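Gluconate kinase (Lactobacillus acidophilus, PDB 3LL3) binds ATP and D-xylulose and, as a member of the FGGY carbohydrate kinase family, probably transfers a phosphate from ATP to a sugar. Local coordinates at residues S77-S82 / S96-D101. Numbering follows the deposited sequence.
Sequences SSQMHS and SITWAD. With XUL (D-xylulose), chain E.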
ATOM      1  N   SER A  77      -2.946 -12.048 -38.648  1.00 27.06           N
ATOM      2  CA  SER A  77      -3.130 -12.089 -37.208  1.00 26.21           C
ATOM      3  C   SER A  77      -3.798 -10.759 -36.853  1.00 30.48           C
ATOM      4  O   SER A  77      -3.480  -9.726 -37.449  1.00 31.97           O
ATOM      5  CB  SER A  77      -1.786 -12.221 -36.500  1.00 27.79           C
ATOM      6  OG  SER A  77      -1.946 -12.102 -35.100  1.00 31.35           O
ATOM      7  N   SER A  78      -4.756 -10.778 -35.934  1.00 28.47           N
ATOM      8  CA  SER A  78      -5.553  -9.577 -35.696  1.00 28.59           C
ATOM      9  C   SER A  78      -5.965  -9.398 -34.233  1.00 25.64           C
ATOM     10  O   SER A  78      -6.236 -10.379 -33.542  1.00 22.08           O
ATOM     11  CB  SER A  78      -6.804  -9.611 -36.589  1.00 26.89           C
ATOM     12  OG  SER A  78      -7.678  -8.537 -36.294  1.00 26.71           O
ATOM     13  N   GLN A  79      -6.016  -8.143 -33.788  1.00 24.28           N
ATOM     14  CA  GLN A  79      -6.643  -7.789 -32.527  1.00 28.47           C
ATOM     15  C   GLN A  79      -8.025  -8.439 -32.459  1.00 28.60           C
ATOM     16  O   GLN A  79      -8.626  -8.732 -33.486  1.00 26.27           O
ATOM     17  CB  GLN A  79      -6.817  -6.276 -32.442  1.00 29.40           C
ATOM     18  CG  GLN A  79      -7.778  -5.744 -33.487  1.00 28.50           C
ATOM     19  CD  GLN A  79      -7.795  -4.227 -33.571  1.00 31.65           C
ATOM     20  OE1 GLN A  79      -7.021  -3.618 -34.314  1.00 30.42           O
ATOM     21  NE2 GLN A  79      -8.713  -3.614 -32.841  1.00 29.18           N
HETATM   22  N   MSE A  80      -8.509  -8.660 -31.247  1.00 27.96           N
HETATM   23  CA  MSE A  80      -9.783  -9.328 -31.016  1.00 28.35           C
HETATM   24  C   MSE A  80     -10.852  -8.366 -30.528  1.00 26.62           C
HETATM   25  O   MSE A  80     -10.540  -7.263 -30.097  1.00 26.25           O
HETATM   26  CB  MSE A  80      -9.616 -10.432 -29.985  1.00 27.64           C
HETATM   27  CG  MSE A  80      -8.623 -11.487 -30.392  1.00 31.99           C
HETATM   28 SE   MSE A  80      -8.549 -12.962 -29.099  1.00 45.09          SE
HETATM   29  CE  MSE A  80     -10.232 -13.871 -29.630  1.00 27.93           C
ATOM     30  N   HIS A  81     -12.108  -8.795 -30.634  1.00 25.70           N
ATOM     31  CA  HIS A  81     -13.229  -8.133 -29.982  1.00 26.47           C
ATOM     32  C   HIS A  81     -13.666  -6.836 -30.669  1.00 25.96           C
ATOM     33  O   HIS A  81     -14.530  -6.132 -30.153  1.00 26.14           O
ATOM     34  CB  HIS A  81     -12.915  -7.845 -28.500  1.00 26.42           C
ATOM     35  CG  HIS A  81     -12.287  -8.994 -27.768  1.00 29.10           C
ATOM     36  ND1 HIS A  81     -12.855 -10.252 -27.713  1.00 27.74           N
ATOM     37  CD2 HIS A  81     -11.148  -9.068 -27.038  1.00 30.47           C
ATOM     38  CE1 HIS A  81     -12.079 -11.054 -27.004  1.00 29.44           C
ATOM     39  NE2 HIS A  81     -11.040 -10.360 -26.579  1.00 31.43           N
ATOM     40  N   SER A  82     -13.085  -6.512 -31.817  1.00 23.70           N
ATOM     41  CA  SER A  82     -13.464  -5.280 -32.499  1.00 25.91           C
ATOM     42  C   SER A  82     -14.823  -5.461 -33.185  1.00 27.79           C
ATOM     43  O   SER A  82     -15.211  -6.570 -33.535  1.00 25.50           O
ATOM     44  CB  SER A  82     -12.410  -4.837 -33.518  1.00 25.74           C
ATOM     45  OG  SER A  82     -12.436  -5.643 -34.696  1.00 27.95           O
ATOM     46  N   SER A  96     -14.251   1.278 -36.121  1.00 33.90           N
ATOM     47  CA  SER A  96     -13.954   0.023 -35.464  1.00 32.24           C
ATOM     48  C   SER A  96     -13.943   0.278 -33.969  1.00 32.77           C
ATOM     49  O   SER A  96     -13.083   0.998 -33.463  1.00 36.81           O
ATOM     50  CB  SER A  96     -12.608  -0.528 -35.925  1.00 32.98           C
ATOM     51  OG  SER A  96     -12.313  -1.743 -35.262  1.00 32.54           O
ATOM     52  N   ILE A  97     -14.911  -0.294 -33.266  1.00 31.24           N
ATOM     53  CA  ILE A  97     -14.997  -0.142 -31.820  1.00 29.99           C
ATOM     54  C   ILE A  97     -14.111  -1.201 -31.180  1.00 30.98           C
ATOM     55  O   ILE A  97     -14.467  -2.378 -31.163  1.00 30.26           O
ATOM     56  CB  ILE A  97     -16.449  -0.313 -31.339  1.00 30.47           C
ATOM     57  CG1 ILE A  97     -17.376   0.623 -32.116  1.00 28.68           C
ATOM     58  CG2 ILE A  97     -16.563  -0.049 -29.844  1.00 29.07           C
ATOM     59  CD1 ILE A  97     -18.787   0.576 -31.642  1.00 34.56           C
ATOM     60  N   THR A  98     -12.945  -0.794 -30.678  1.00 30.88           N
ATOM     61  CA  THR A  98     -11.944  -1.765 -30.213  1.00 30.39           C
ATOM     62  C   THR A  98     -12.275  -2.418 -28.885  1.00 29.38           C
ATOM     63  O   THR A  98     -13.166  -1.981 -28.165  1.00 28.42           O
ATOM     64  CB  THR A  98     -10.552  -1.130 -30.072  1.00 29.61           C
ATOM     65  OG1 THR A  98     -10.525  -0.287 -28.911  1.00 28.52           O
ATOM     66  CG2 THR A  98     -10.213  -0.327 -31.327  1.00 31.58           C
ATOM     67  N   TRP A  99     -11.518  -3.458 -28.549  1.00 29.79           N
ATOM     68  CA  TRP A  99     -11.733  -4.164 -27.302  1.00 29.65           C
ATOM     69  C   TRP A  99     -11.712  -3.188 -26.123  1.00 31.43           C
ATOM     70  O   TRP A  99     -12.395  -3.415 -25.142  1.00 29.54           O
ATOM     71  CB  TRP A  99     -10.676  -5.252 -27.100  1.00 29.97           C
ATOM     72  CG  TRP A  99      -9.336  -4.680 -26.819  1.00 32.89           C
ATOM     73  CD1 TRP A  99      -8.384  -4.329 -27.736  1.00 33.47           C
ATOM     74  CD2 TRP A  99      -8.801  -4.352 -25.536  1.00 32.81           C
ATOM     75  NE1 TRP A  99      -7.287  -3.811 -27.096  1.00 32.82           N
ATOM     76  CE2 TRP A  99      -7.515  -3.816 -25.745  1.00 31.50           C
ATOM     77  CE3 TRP A  99      -9.280  -4.472 -24.229  1.00 31.73           C
ATOM     78  CZ2 TRP A  99      -6.698  -3.393 -24.692  1.00 32.08           C
ATOM     79  CZ3 TRP A  99      -8.475  -4.056 -23.191  1.00 34.40           C
ATOM     80  CH2 TRP A  99      -7.194  -3.524 -23.427  1.00 32.45           C
ATOM     81  N   ALA A 100     -10.947  -2.100 -26.232  1.00 30.94           N
ATOM     82  CA  ALA A 100     -10.733  -1.191 -25.091  1.00 32.54           C
ATOM     83  C   ALA A 100     -11.852  -0.171 -24.847  1.00 31.97           C
ATOM     84  O   ALA A 100     -11.825   0.568 -23.863  1.00 35.87           O
ATOM     85  CB  ALA A 100      -9.363  -0.472 -25.211  1.00 30.95           C
ATOM     86  N   ASP A 101     -12.832  -0.129 -25.741  1.00 33.45           N
ATOM     87  CA  ASP A 101     -13.938   0.814 -25.619  1.00 33.57           C
ATOM     88  C   ASP A 101     -14.869   0.328 -24.524  1.00 32.94           C
ATOM     89  O   ASP A 101     -15.272  -0.826 -24.533  1.00 30.99           O
ATOM     90  CB  ASP A 101     -14.701   0.891 -26.938  1.00 34.69           C
ATOM     91  CG  ASP A 101     -15.601   2.102 -27.018  1.00 35.48           C
ATOM     92  OD1 ASP A 101     -15.285   3.023 -27.798  1.00 35.37           O
ATOM     93  OD2 ASP A 101     -16.609   2.141 -26.289  1.00 35.73           O
TER
HETATM   94  C1  XUL E7778      -7.130 -11.636 -26.003  1.00 44.45           C
HETATM   95  C2  XUL E7778      -8.033 -10.560 -25.376  1.00 45.19           C
HETATM   96  C3  XUL E7778      -7.720  -9.053 -25.591  1.00 44.11           C
HETATM   97  C4  XUL E7778      -6.703  -8.731 -26.704  1.00 43.41           C
HETATM   98  C5  XUL E7778      -7.248  -8.955 -28.128  1.00 40.47           C
HETATM   99  O1  XUL E7778      -6.478 -12.364 -24.989  1.00 47.29           O
HETATM  100  O2  XUL E7778      -8.956 -10.900 -24.676  1.00 41.71           O
HETATM  101  O3  XUL E7778      -7.190  -8.515 -24.405  1.00 41.02           O
HETATM  102  O4  XUL E7778      -6.341  -7.377 -26.564  1.00 46.77           O
HETATM  103  O5  XUL E7778      -6.547  -8.180 -29.070  1.00 35.38           O
HETATM  104  O   HOH W   1     -10.126  -4.464 -30.726  1.00 29.52           O
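His81 and Trp99 meet in a buried contact that lines the D-xylulose pocket, between two loops of the N-terminal domain of this FGGY kinase, whose actin-like ATPase fold places substrate-binding loops at the ends of its strands. One loop leaves strand 70-78; the other follows the short strand 96-97 and makes a type I turn from Thr98 to Asp101. A water bridges the backbones, donating to Met80 O and accepting from Trp99 N at 2.8 Å, helped by a CH···O contact from Ser82 CA to Ile97 O (3.3 Å). Lys136 NZ also ties His81 O to Ile97 O and Thr98 O. The side chains meet directly: Trp99 CB abuts His81 CB at 3.7 Å, at the imidazole edge, while Met80 CB covers one face of that ring. D-xylulose touches both rings: it meets the edge of the imidazole, and its O4 sits over one indole face, offset toward the rim; Ala100 CB backs the other. With CG beside its backbone N (chi1 -45°), His81 sends NE2 to xylulose O2 (2.9 Å) while ND1 bonds Gly178 O, a pairing that fixes the ring's rotation. Replacing His81 by alanine would probably leave xylulose O2 and Gly178 O each without its donor and open a gap beside Trp99 CB. Arg344 and Asp239 also bond the sugar, and Met80 N reaches its O5 at 3.0 Å, with an N-H···O angle of 163°.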